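Local coordinates for UPF0141 protein yjdB (PDB 4TN0) that probably transfers phosphoethanolamine to its targets in the periplasm, through a zinc-containing domain of the alkaline phosphatase-like fold, at residues A[25-37]-A[247-259]. Sequence-based numbering, arbitrary orientation.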
loop_
_atom_site.group_PDB
_atom_site.type_symbol
_atom_site.label_atom_id
_atom_site.label_comp_id
_atom_site.label_asym_id
_atom_site.label_seq_id
_atom_site.Cartn_x
_atom_site.Cartn_y
_atom_site.Cartn_z
ATOM N N GLY A 25 -2.782 0.954 -1.281
ATOM C CA GLY A 25 -4.151 1.168 -0.866
ATOM C C GLY A 25 -4.678 2.576 -1.079
ATOM O O GLY A 25 -4.115 3.397 -1.821
ATOM N N GLU A 26 -5.810 2.844 -0.454
ATOM C CA GLU A 26 -6.487 4.100 -0.693
ATOM C C GLU A 26 -7.366 4.433 0.511
ATOM O O GLU A 26 -8.275 3.662 0.847
ATOM C CB GLU A 26 -7.313 4.032 -1.989
ATOM C CG GLU A 26 -8.192 5.261 -2.226
ATOM C CD GLU A 26 -7.362 6.501 -2.469
ATOM O OE1 GLU A 26 -6.966 6.754 -3.633
ATOM O OE2 GLU A 26 -7.064 7.200 -1.476
ATOM N N THR A 27 -7.043 5.548 1.174
ATOM C CA THR A 27 -7.886 6.180 2.193
ATOM C C THR A 27 -7.983 5.367 3.513
ATOM O O THR A 27 -8.556 5.815 4.524
ATOM C CB THR A 27 -9.306 6.470 1.568
ATOM O OG1 THR A 27 -9.156 7.356 0.439
ATOM C CG2 THR A 27 -10.271 7.076 2.553
ATOM N N ALA A 28 -7.396 4.175 3.525
ATOM C CA ALA A 28 -7.405 3.374 4.751
ATOM C C ALA A 28 -6.530 4.005 5.849
ATOM O O ALA A 28 -5.384 4.408 5.602
ATOM C CB ALA A 28 -6.948 1.957 4.464
ATOM N N ARG A 29 -7.074 4.043 7.066
ATOM C CA ARG A 29 -6.403 4.651 8.181
ATOM C C ARG A 29 -6.153 3.568 9.208
ATOM O O ARG A 29 -6.974 2.669 9.370
ATOM C CB ARG A 29 -7.243 5.785 8.784
ATOM C CG ARG A 29 -8.370 5.356 9.721
ATOM C CD ARG A 29 -9.323 6.517 10.018
ATOM N NE ARG A 29 -10.189 6.221 11.155
ATOM C CZ ARG A 29 -11.050 7.082 11.698
ATOM N NH1 ARG A 29 -11.178 8.305 11.204
ATOM N NH2 ARG A 29 -11.780 6.723 12.742
ATOM N N ALA A 30 -5.014 3.671 9.896
ATOM C CA ALA A 30 -4.526 2.641 10.815
ATOM C C ALA A 30 -5.430 2.426 12.027
ATOM O O ALA A 30 -5.562 1.299 12.506
ATOM C CB ALA A 30 -3.097 2.988 11.280
ATOM N N ALA A 31 -6.007 3.514 12.546
ATOM C CA ALA A 31 -6.815 3.495 13.771
ATOM C C ALA A 31 -7.988 2.514 13.700
ATOM O O ALA A 31 -8.606 2.207 14.717
ATOM C CB ALA A 31 -7.332 4.900 14.090
ATOM N N ASN A 32 -8.335 2.064 12.500
ATOM C CA ASN A 32 -9.472 1.150 12.349
ATOM C C ASN A 32 -9.022 -0.241 11.915
ATOM O O ASN A 32 -9.770 -0.989 11.304
ATOM C CB ASN A 32 -10.495 1.700 11.362
ATOM C CG ASN A 32 -11.288 2.862 11.926
ATOM O OD1 ASN A 32 -10.727 3.823 12.448
ATOM N ND2 ASN A 32 -12.598 2.779 11.818
ATOM N N TYR A 33 -7.770 -0.560 12.202
ATOM C CA TYR A 33 -7.238 -1.889 11.955
ATOM C C TYR A 33 -7.258 -2.703 13.257
ATOM O O TYR A 33 -6.748 -2.265 14.293
ATOM C CB TYR A 33 -5.832 -1.789 11.338
ATOM C CG TYR A 33 -5.915 -1.631 9.839
ATOM C CD1 TYR A 33 -6.480 -0.490 9.275
ATOM C CD2 TYR A 33 -5.471 -2.644 8.979
ATOM C CE1 TYR A 33 -6.599 -0.351 7.900
ATOM C CE2 TYR A 33 -5.577 -2.515 7.595
ATOM C CZ TYR A 33 -6.156 -1.366 7.065
ATOM O OH TYR A 33 -6.276 -1.209 5.709
ATOM N N SER A 34 -7.957 -3.835 13.231
ATOM C CA SER A 34 -8.013 -4.699 14.406
ATOM C C SER A 34 -6.657 -5.386 14.647
ATOM O O SER A 34 -6.343 -5.770 15.773
ATOM C CB SER A 34 -9.144 -5.722 14.273
ATOM O OG SER A 34 -9.052 -6.453 13.055
ATOM N N LEU A 35 -5.857 -5.521 13.589
ATOM C CA LEU A 35 -4.465 -5.984 13.690
ATOM C C LEU A 35 -3.657 -5.102 14.631
ATOM O O LEU A 35 -2.618 -5.513 15.154
ATOM C CB LEU A 35 -3.800 -6.016 12.301
ATOM C CG LEU A 35 -4.051 -7.254 11.422
ATOM C CD1 LEU A 35 -3.760 -6.986 9.940
ATOM C CD2 LEU A 35 -3.265 -8.465 11.900
ATOM N N GLY A 36 -4.122 -3.872 14.820
ATOM C CA GLY A 36 -3.422 -2.914 15.655
ATOM C C GLY A 36 -4.179 -2.584 16.922
ATOM O O GLY A 36 -3.804 -1.663 17.644
ATOM N N GLY A 37 -5.246 -3.323 17.201
ATOM C CA GLY A 37 -5.967 -3.104 18.439
ATOM C C GLY A 37 -7.273 -2.334 18.346
ATOM O O GLY A 37 -7.784 -1.852 19.364
ATOM N N PRO A 247 -4.998 15.748 11.711
ATOM C CA PRO A 247 -5.109 14.734 12.768
ATOM C C PRO A 247 -4.435 13.426 12.341
ATOM O O PRO A 247 -4.310 13.138 11.132
ATOM C CB PRO A 247 -6.625 14.530 12.907
ATOM C CG PRO A 247 -7.163 14.883 11.563
ATOM C CD PRO A 247 -6.279 15.976 11.020
ATOM N N SER A 248 -4.025 12.619 13.313
ATOM C CA SER A 248 -3.372 11.355 12.985
ATOM C C SER A 248 -4.281 10.425 12.147
ATOM O O SER A 248 -3.778 9.519 11.487
ATOM C CB SER A 248 -2.904 10.647 14.255
ATOM O OG SER A 248 -3.996 10.331 15.088
ATOM N N TYR A 249 -5.605 10.637 12.213
ATOM C CA TYR A 249 -6.569 9.914 11.377
ATOM C C TYR A 249 -6.192 9.994 9.906
ATOM O O TYR A 249 -6.485 9.075 9.160
ATOM C CB TYR A 249 -8.002 10.445 11.559
ATOM C CG TYR A 249 -8.651 10.019 12.852
ATOM C CD1 TYR A 249 -8.470 8.730 13.336
ATOM C CD2 TYR A 249 -9.432 10.915 13.609
ATOM C CE1 TYR A 249 -9.041 8.335 14.530
ATOM C CE2 TYR A 249 -10.008 10.523 14.807
ATOM C CZ TYR A 249 -9.807 9.225 15.255
ATOM O OH TYR A 249 -10.367 8.787 16.425
ATOM N N GLN A 250 -5.546 11.086 9.496
ATOM C CA GLN A 250 -5.184 11.270 8.090
ATOM C C GLN A 250 -3.741 10.875 7.753
ATOM O O GLN A 250 -3.459 10.608 6.590
ATOM C CB GLN A 250 -5.445 12.714 7.651
ATOM C CG GLN A 250 -6.939 13.004 7.603
ATOM C CD GLN A 250 -7.285 14.355 7.014
ATOM O OE1 GLN A 250 -6.535 14.941 6.205
ATOM N NE2 GLN A 250 -8.432 14.861 7.416
ATOM N N THR A 251 -2.845 10.827 8.744
ATOM C CA THR A 251 -1.431 10.520 8.490
ATOM C C THR A 251 -0.983 9.125 8.956
ATOM O O THR A 251 0.005 8.560 8.444
ATOM C CB THR A 251 -0.503 11.581 9.168
ATOM O OG1 THR A 251 -0.722 11.587 10.585
ATOM C CG2 THR A 251 -0.802 12.953 8.639
ATOM N N HIS A 252 -1.703 8.575 9.926
ATOM C CA HIS A 252 -1.364 7.276 10.509
ATOM C C HIS A 252 -2.055 6.156 9.718
ATOM O O HIS A 252 -3.282 5.967 9.817
ATOM C CB HIS A 252 -1.775 7.255 11.992
ATOM C CG HIS A 252 -1.357 6.025 12.739
ATOM N ND1 HIS A 252 -0.433 5.122 12.246
ATOM C CD2 HIS A 252 -1.746 5.547 13.947
ATOM C CE1 HIS A 252 -0.270 4.143 13.121
ATOM N NE2 HIS A 252 -1.055 4.377 14.162
ATOM N N ILE A 253 -1.258 5.426 8.936
ATOM C CA ILE A 253 -1.763 4.430 7.992
ATOM C C ILE A 253 -1.364 3.020 8.387
ATOM O O ILE A 253 -0.379 2.824 9.102
ATOM C CB ILE A 253 -1.225 4.678 6.551
ATOM C CG1 ILE A 253 0.289 4.940 6.600
ATOM C CG2 ILE A 253 -1.958 5.819 5.877
ATOM C CD1 ILE A 253 0.959 4.970 5.250
ATOM N N PRO A 254 -2.097 2.024 7.871
ATOM C CA PRO A 254 -1.686 0.636 8.041
ATOM C C PRO A 254 -0.547 0.267 7.093
ATOM O O PRO A 254 -0.456 0.775 5.971
ATOM C CB PRO A 254 -2.951 -0.136 7.673
ATOM C CG PRO A 254 -3.554 0.714 6.615
ATOM C CD PRO A 254 -3.376 2.109 7.144
ATOM N N ALA A 255 0.318 -0.625 7.555
ATOM C CA ALA A 255 1.250 -1.292 6.672
ATOM C C ALA A 255 1.274 -2.752 7.089
ATOM O O ALA A 255 1.314 -3.068 8.289
ATOM C CB ALA A 255 2.632 -0.661 6.737
ATOM N N ILE A 256 1.185 -3.627 6.091
ATOM C CA ILE A 256 1.088 -5.067 6.309
ATOM C C ILE A 256 2.087 -5.821 5.430
ATOM O O ILE A 256 2.147 -5.591 4.217
ATOM C CB ILE A 256 -0.334 -5.581 6.005
ATOM C CG1 ILE A 256 -1.321 -5.120 7.076
ATOM C CG2 ILE A 256 -0.361 -7.103 5.875
ATOM C CD1 ILE A 256 -2.794 -5.372 6.675
ATOM N N PHE A 257 2.840 -6.740 6.035
ATOM C CA PHE A 257 3.788 -7.556 5.270
ATOM C C PHE A 257 3.563 -9.044 5.454
ATOM O O PHE A 257 3.265 -9.522 6.554
ATOM C CB PHE A 257 5.241 -7.236 5.650
ATOM C CG PHE A 257 6.259 -8.096 4.930
ATOM C CD1 PHE A 257 6.554 -7.876 3.591
ATOM C CD2 PHE A 257 6.910 -9.130 5.589
ATOM C CE1 PHE A 257 7.473 -8.663 2.931
ATOM C CE2 PHE A 257 7.834 -9.920 4.929
ATOM C CZ PHE A 257 8.116 -9.684 3.601
ATOM N N TRP A 258 3.696 -9.772 4.357
ATOM C CA TRP A 258 3.679 -11.220 4.423
ATOM C C TRP A 258 4.701 -11.797 3.453
ATOM O O TRP A 258 4.914 -11.262 2.363
ATOM C CB TRP A 258 2.285 -11.769 4.116
ATOM C CG TRP A 258 2.232 -13.261 4.104
ATOM C CD1 TRP A 258 1.926 -14.072 5.155
ATOM C CD2 TRP A 258 2.476 -14.124 2.990
ATOM N NE1 TRP A 258 1.974 -15.387 4.770
ATOM C CE2 TRP A 258 2.308 -15.447 3.443
ATOM C CE3 TRP A 258 2.829 -13.910 1.654
ATOM C CZ2 TRP A 258 2.475 -16.547 2.610
ATOM C CZ3 TRP A 258 2.993 -15.004 0.828
ATOM C CH2 TRP A 258 2.817 -16.306 1.308
ATOM N N SER A 259 5.305 -12.914 3.841
ATOM C CA SER A 259 6.222 -13.624 2.964
ATOM C C SER A 259 6.192 -15.094 3.303
ATOM O O SER A 259 5.901 -15.463 4.444
ATOM C CB SER A 259 7.643 -13.084 3.102
ATOM O OG SER A 259 8.486 -13.663 2.129
#
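In this alkaline phosphatase-like domain the loop that follows strand 18-24 carries the zinc ligand E26, then folds over the short helical turn of about 248-251 and the strand that follows, where R29 stacks on Y249 and A30 N bonds to H252 O. One backbone hydrogen bond joins the segments: A30 N donates to H252 O over 2.9 Å, nearly straight at 170°. Beside it, the CB of A30 stands over the face of the H252 imidazole, 3.5 Å from the centroid and 11° off the normal, a CH-pi contact.

The guanidinium of R29 lies flat on the Y249 ring, planes 9° apart and CZ 3.9 Å from the centroid, which meets the geometry of a cation-pi stack; A31 CB meets the same ring at its edge. R29 CB leaves the backbone away from 247-259; CG, set between the backbone N and the carbonyl carbon, makes the turn, and the chain runs extended to NE. R29 NE and NH2 both donate to N32 OD1, close to the guanidinium plane (NE to OD1 2.8 Å), from one face of the amide, NE well above its plane; this side-on grip limits rotation. NH1 forms a salt bridge with E233.

Further along the strand, P254 CB lies over the centre of one face of the Y33 ring, 3.5 Å from its centroid, a CH-pi contact, with P254 CG against CZ. The hydroxyl of Y33 is hydrogen-bonded to Y223 of the adjacent strand 218-224. I256 CD1 reaches the edge of the Y33 ring and also touches L35 CD1 at 3.8 Å, the two side chains crossing at about a right angle.

E26 shares the zinc with D226, H227 and the phosphorylated T65. The contact therefore couples the metal-bearing loop to the sheet through a single cross-segment hydrogen bond, flat stacking and apolar packing; E233 probably offsets the arginine's charge, and stack, N32 and E233 together hold the guanidinium against Y249.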